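PDB 4RY1: periplasmic solute binding protein from Pectobacterium atrosepticum, which probably binds a sugar in the periplasm and delivers it to an ABC-type importer. Local coordinates for residues Met120-Lys124 with Thr125-Asn129. Numbering follows the deposited sequence. Where two conformers were deposited one is given.
With GOL (glycerol), chain D.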
ATOM      1  N   MET A 120       1.015  -7.041   9.792  1.00 13.78           N
ATOM      2  CA  MET A 120       1.294  -6.374  11.050  0.50 14.83           C
ATOM      3  C   MET A 120       2.785  -6.214  11.323  1.00 14.41           C
ATOM      4  O   MET A 120       3.569  -7.163  11.199  1.00 15.58           O
ATOM      5  CB  MET A 120       0.655  -7.146  12.193  0.50 14.78           C
ATOM      6  CG  MET A 120      -0.847  -6.991  12.215  0.50 14.23           C
ATOM      7  SD  MET A 120      -1.442  -5.314  12.550  0.50  6.72           S
ATOM      8  CE  MET A 120      -3.168  -5.727  12.802  0.50 14.18           C
ATOM      9  N   ILE A 121       3.153  -5.018  11.752  1.00 15.38           N
ATOM     10  CA  ILE A 121       4.485  -4.696  12.231  1.00 15.64           C
ATOM     11  C   ILE A 121       4.255  -4.282  13.689  1.00 15.01           C
ATOM     12  O   ILE A 121       3.452  -3.402  13.963  1.00 15.99           O
ATOM     13  CB  ILE A 121       5.131  -3.559  11.414  1.00 19.56           C
ATOM     14  CG1 ILE A 121       5.248  -3.984   9.955  1.00 21.05           C
ATOM     15  CG2 ILE A 121       6.480  -3.178  12.007  1.00 27.17           C
ATOM     16  CD1 ILE A 121       6.312  -5.022   9.741  1.00 21.05           C
ATOM     17  N   TYR A 122       4.946  -4.927  14.619  1.00 15.75           N
ATOM     18  CA  TYR A 122       4.760  -4.683  16.035  1.00 14.95           C
ATOM     19  C   TYR A 122       6.037  -4.216  16.695  1.00 17.76           C
ATOM     20  O   TYR A 122       7.134  -4.611  16.299  1.00 16.61           O
ATOM     21  CB  TYR A 122       4.284  -5.956  16.734  1.00 16.56           C
ATOM     22  CG  TYR A 122       2.908  -6.455  16.378  1.00 15.06           C
ATOM     23  CD1 TYR A 122       1.788  -5.619  16.467  1.00 15.53           C
ATOM     24  CD2 TYR A 122       2.700  -7.796  16.012  1.00 16.25           C
ATOM     25  CE1 TYR A 122       0.510  -6.099  16.201  1.00 15.95           C
ATOM     26  CE2 TYR A 122       1.425  -8.278  15.740  1.00 16.54           C
ATOM     27  CZ  TYR A 122       0.332  -7.441  15.822  1.00 16.09           C
ATOM     28  OH  TYR A 122      -0.948  -7.915  15.583  1.00 18.46           O
ATOM     29  N   ASN A 123       5.862  -3.410  17.740  1.00 16.97           N
ATOM     30  CA  ASN A 123       6.953  -2.971  18.598  1.00 18.09           C
ATOM     31  C   ASN A 123       7.110  -3.999  19.714  1.00 19.19           C
ATOM     32  O   ASN A 123       6.326  -4.054  20.673  1.00 19.33           O
ATOM     33  CB  ASN A 123       6.685  -1.591  19.188  1.00 18.52           C
ATOM     34  CG  ASN A 123       7.887  -1.047  19.940  1.00 18.99           C
ATOM     35  OD1 ASN A 123       8.537  -1.790  20.680  1.00 21.02           O
ATOM     36  ND2 ASN A 123       8.212   0.228  19.731  1.00 19.35           N
ATOM     37  N   LYS A 124       8.122  -4.831  19.551  1.00 18.95           N
ATOM     38  CA  LYS A 124       8.338  -5.962  20.461  1.00 21.15           C
ATOM     39  C   LYS A 124       8.439  -5.537  21.925  1.00 21.61           C
ATOM     40  O   LYS A 124       7.884  -6.175  22.822  1.00 21.69           O
ATOM     41  CB  LYS A 124       9.607  -6.706  20.071  1.00 23.97           C
ATOM     42  CG  LYS A 124       9.969  -7.839  21.021  1.00 28.35           C
ATOM     43  CD  LYS A 124      11.288  -8.495  20.611  1.00 26.59           C
ATOM     44  CE  LYS A 124      11.933  -9.318  21.712  1.00 29.35           C
ATOM     45  NZ  LYS A 124      11.048 -10.440  22.103  1.00 30.93           N
ATOM     46  N   THR A 125       9.172  -4.459  22.153  1.00 20.66           N
ATOM     47  CA  THR A 125       9.439  -3.982  23.513  1.00 21.74           C
ATOM     48  C   THR A 125       8.131  -3.679  24.240  1.00 26.04           C
ATOM     49  O   THR A 125       7.892  -4.108  25.365  1.00 24.23           O
ATOM     50  CB  THR A 125      10.351  -2.747  23.490  1.00 26.12           C
ATOM     51  OG1 THR A 125      11.544  -3.066  22.768  1.00 25.83           O
ATOM     52  CG2 THR A 125      10.730  -2.288  24.901  1.00 28.79           C
ATOM     53  N   THR A 126       7.271  -2.945  23.568  1.00 22.37           N
ATOM     54  CA  THR A 126       5.968  -2.602  24.147  1.00 21.94           C
ATOM     55  C   THR A 126       5.065  -3.814  24.455  1.00 22.82           C
ATOM     56  O   THR A 126       4.491  -3.906  25.540  1.00 21.94           O
ATOM     57  CB  THR A 126       5.223  -1.603  23.264  1.00 20.78           C
ATOM     58  OG1 THR A 126       6.112  -0.531  22.927  1.00 20.62           O
ATOM     59  CG2 THR A 126       4.025  -1.067  24.011  1.00 19.78           C
ATOM     60  N   TRP A 127       4.924  -4.727  23.496  1.00 20.61           N
ATOM     61  CA  TRP A 127       4.127  -5.947  23.712  1.00 21.42           C
ATOM     62  C   TRP A 127       4.671  -6.789  24.888  1.00 24.94           C
ATOM     63  O   TRP A 127       3.903  -7.298  25.716  1.00 23.45           O
ATOM     64  CB  TRP A 127       4.077  -6.783  22.415  1.00 21.72           C
ATOM     65  CG  TRP A 127       3.094  -6.218  21.404  1.00 17.95           C
ATOM     66  CD1 TRP A 127       3.304  -5.149  20.536  1.00 19.54           C
ATOM     67  CD2 TRP A 127       1.733  -6.638  21.196  1.00 18.07           C
ATOM     68  NE1 TRP A 127       2.176  -4.926  19.800  1.00 18.49           N
ATOM     69  CE2 TRP A 127       1.195  -5.809  20.181  1.00 15.92           C
ATOM     70  CE3 TRP A 127       0.914  -7.633  21.756  1.00 18.69           C
ATOM     71  CZ2 TRP A 127      -0.110  -5.935  19.724  1.00 16.82           C
ATOM     72  CZ3 TRP A 127      -0.402  -7.753  21.289  1.00 18.15           C
ATOM     73  CH2 TRP A 127      -0.893  -6.904  20.281  1.00 17.32           C
ATOM     74  N   ASP A 128       5.992  -6.914  24.947  1.00 20.60           N
ATOM     75  CA  ASP A 128       6.694  -7.622  26.043  1.00 24.29           C
ATOM     76  C   ASP A 128       6.450  -6.918  27.397  1.00 28.69           C
ATOM     77  O   ASP A 128       6.171  -7.573  28.402  1.00 28.18           O
ATOM     78  CB  ASP A 128       8.207  -7.732  25.764  1.00 24.60           C
ATOM     79  CG  ASP A 128       8.548  -8.783  24.709  1.00 27.96           C
ATOM     80  OD1 ASP A 128       7.652  -9.561  24.316  1.00 29.04           O
ATOM     81  OD2 ASP A 128       9.720  -8.819  24.281  1.00 29.67           O
ATOM     82  N   ASN A 129       6.515  -5.587  27.412  1.00 23.84           N
ATOM     83  CA  ASN A 129       6.219  -4.813  28.636  1.00 23.32           C
ATOM     84  C   ASN A 129       4.761  -4.973  29.112  1.00 27.09           C
ATOM     85  O   ASN A 129       4.494  -5.017  30.308  1.00 30.86           O
ATOM     86  CB  ASN A 129       6.569  -3.328  28.458  1.00 28.84           C
ATOM     87  CG  ASN A 129       8.070  -3.076  28.350  1.00 26.29           C
ATOM     88  OD1 ASN A 129       8.898  -3.943  28.655  1.00 38.04           O
ATOM     89  ND2 ASN A 129       8.427  -1.863  27.954  1.00 30.62           N
TER
HETATM   90  C1  GOL D 502       7.934 -11.965  19.983  1.00 29.93           C
HETATM   91  O1  GOL D 502       9.178 -11.270  20.041  1.00 31.45           O
HETATM   92  C2  GOL D 502       7.240 -11.947  21.346  1.00 34.03           C
HETATM   93  O2  GOL D 502       8.009 -11.221  22.314  1.00 36.06           O
HETATM   94  C3  GOL D 502       5.851 -11.340  21.185  1.00 29.04           C
HETATM   95  O3  GOL D 502       4.919 -12.439  21.079  1.00 31.63           O
HETATM   96  O   HOH W   1      11.209  -1.300  20.630  1.00 27.07           O
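With chi1 of N123 at -173°, its CG lies anti to the backbone N and OD1 bends round to the first turn of the following helix, making N123 the N-cap where strand 107-123 passes into helix 124-130. The capping bond from T126 N to N123 OD1 is weak, at 3.4 Å, and a water that donates to the same OD1 also bridges to T125 OG1. The backbone O of N123 accepts from W127 N at 3.2 Å, nearly straight, and also sits at the edge of the indole, in its plane, beside CD1. One residue before the cap, Y122 meets W127 obliquely, the ring planes inclined at 57° and Y122 CD1 3.4 Å from W127 NE1. NE1 is hydrogen-bonded to A244 O, which probably helps hold the indole's rotation, while Y134 stacks on Y122 and meets W127 edge-to-face. One helical turn apart, K124 and D128 form a salt bridge, and D128 N also donates to K124 O. K124 is extended until chi4 (62°) bends NZ toward the carboxylate. A glycerol, probably from the crystallisation liquor, joins the pair: K124 NZ donates to its O1, its O2 to D128 OD1, and NZ reaches the syn lone pair of D128 OD2 at 3.0 Å.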